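Local structure of ileal bile acid-binding protein (Danio rerio, 3ELX) at residues T105-G109 against G110-E114. The protein probably binds bile acids and fatty acids and carries them through the cytoplasm. Sequence-based numbering, arbitrary orientation.
Sequences TEISG and GKLVE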
loop_
_atom_site.group_PDB
_atom_site.type_symbol
_atom_site.label_atom_id
_atom_site.label_comp_id
_atom_site.label_asym_id
_atom_site.label_seq_id
_atom_site.Cartn_x
_atom_site.Cartn_y
_atom_site.Cartn_z
ATOM N N THR A 105 3.897 -6.095 -2.000
ATOM C CA THR A 105 4.315 -5.779 -0.647
ATOM C C THR A 105 4.994 -6.975 -0.011
ATOM O O THR A 105 4.536 -8.104 -0.136
ATOM C CB THR A 105 3.138 -5.287 0.188
ATOM O OG1 THR A 105 2.569 -4.127 -0.454
ATOM C CG2 THR A 105 3.590 -4.924 1.595
ATOM N N GLU A 106 6.093 -6.714 0.681
ATOM C CA GLU A 106 6.793 -7.785 1.373
ATOM C C GLU A 106 7.524 -7.262 2.593
ATOM O O GLU A 106 7.677 -6.053 2.754
ATOM C CB GLU A 106 7.764 -8.505 0.430
ATOM C CG GLU A 106 8.942 -7.660 -0.041
ATOM C CD GLU A 106 9.990 -8.484 -0.782
ATOM O OE1 GLU A 106 10.134 -9.702 -0.510
ATOM O OE2 GLU A 106 10.682 -7.907 -1.644
ATOM N N ILE A 107 7.952 -8.185 3.449
ATOM C CA ILE A 107 8.862 -7.844 4.532
ATOM C C ILE A 107 10.262 -8.198 4.054
ATOM O O ILE A 107 10.530 -9.350 3.703
ATOM C CB ILE A 107 8.538 -8.590 5.847
ATOM C CG1 ILE A 107 7.084 -8.346 6.286
ATOM C CG2 ILE A 107 9.527 -8.180 6.949
ATOM C CD1 ILE A 107 6.662 -6.873 6.420
ATOM N N SER A 108 11.130 -7.192 3.993
ATOM C CA SER A 108 12.515 -7.383 3.581
ATOM C C SER A 108 13.459 -6.675 4.539
ATOM O O SER A 108 13.322 -5.475 4.784
ATOM C CB SER A 108 12.741 -6.868 2.160
ATOM O OG SER A 108 14.074 -7.123 1.754
ATOM N N GLY A 109 14.414 -7.422 5.086
ATOM C CA GLY A 109 15.377 -6.857 6.031
ATOM C C GLY A 109 14.703 -6.242 7.245
ATOM O O GLY A 109 15.172 -5.233 7.786
ATOM N N GLY A 110 13.598 -6.855 7.662
ATOM C CA GLY A 110 12.836 -6.412 8.820
ATOM C C GLY A 110 11.944 -5.206 8.575
ATOM O O GLY A 110 11.295 -4.724 9.506
ATOM N N LYS A 111 11.919 -4.723 7.333
ATOM C CA LYS A 111 11.132 -3.537 6.965
ATOM C C LYS A 111 9.977 -3.924 6.052
ATOM O O LYS A 111 10.075 -4.895 5.309
ATOM C CB LYS A 111 11.988 -2.508 6.230
ATOM C CG LYS A 111 13.362 -2.269 6.821
ATOM C CD LYS A 111 13.323 -1.219 7.877
ATOM C CE LYS A 111 14.742 -0.935 8.327
ATOM N NZ LYS A 111 14.925 0.493 8.633
ATOM N N LEU A 112 8.899 -3.151 6.110
ATOM C CA LEU A 112 7.763 -3.324 5.202
ATOM C C LEU A 112 8.051 -2.545 3.928
ATOM O O LEU A 112 8.167 -1.323 3.963
ATOM C CB LEU A 112 6.474 -2.821 5.863
ATOM C CG LEU A 112 5.187 -2.841 5.032
ATOM C CD1 LEU A 112 4.781 -4.250 4.723
ATOM C CD2 LEU A 112 4.064 -2.096 5.754
ATOM N N VAL A 113 8.178 -3.252 2.802
ATOM C CA VAL A 113 8.500 -2.605 1.536
ATOM C C VAL A 113 7.332 -2.732 0.578
ATOM O O VAL A 113 6.951 -3.842 0.206
ATOM C CB VAL A 113 9.758 -3.208 0.888
ATOM C CG1 VAL A 113 10.095 -2.444 -0.385
ATOM C CG2 VAL A 113 10.948 -3.161 1.870
ATOM N N GLU A 114 6.783 -1.587 0.185
ATOM C CA GLU A 114 5.567 -1.528 -0.620
ATOM C C GLU A 114 5.866 -0.842 -1.939
ATOM O O GLU A 114 6.316 0.301 -1.955
ATOM C CB GLU A 114 4.480 -0.771 0.129
ATOM C CG GLU A 114 4.056 -1.455 1.409
ATOM C CD GLU A 114 3.021 -0.655 2.165
ATOM O OE1 GLU A 114 1.821 -0.775 1.835
ATOM O OE2 GLU A 114 3.410 0.094 3.084
HETATM O O HOH W 1 0.763 -2.573 0.201
#
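The carboxylate of E114 has L112 CD2 over one face; T105 CG2 lies on the same side but reaches the glutamate stem, 3.5 Å from E114 CG, rather than covering the carboxylate, whose two oxygens turn to polar partners. OE1 accepts a hydrogen bond from a water at 2.6 Å, and that water also bonds to T105 OG1; OE2 is paired with R129 in a salt bridge. T105 and E114 lie side by side and point the same way. At a chi1 of -58°, T105 holds OG1 beside its own backbone N, facing the water, and leaves CG2 to press on L112 CD1 at 3.4 Å, a tight carbon contact. I107 crosses the same leucine and brings CD1 within 3.6 Å of L112 CD1. F6 and W10 continue this apolar patch. On the other face of the hairpin, with E106, V113 CG2 meets S108 CB loosely, and the K111 chain leads away from 105-109 to a salt bridge with E13.

The backbone forms a two-residue beta hairpin with a type I' turn, G109 and G110 both having positive phi; a CB on G110 would collide with G109 O. E106 and V113 are doubly hydrogen-bonded, V113 N to E106 O being almost straight (174°). At the turn, K111 N reaches S108 O at 3.0 Å from above the carbonyl plane.

Replacing T105 by an alanine would probably leave the bridging water without its hydroxyl partner and open a gap against L112 CD1 and E114 CG. In this fatty-acid-binding-protein barrel, T105 lies near L94 and E114 near Q55, which bind different cholates in another structure of the protein, none being bound here; with water on one oxygen and R129 on the other, the buried E114 carboxylate is likely to stay ionised beside the threonine.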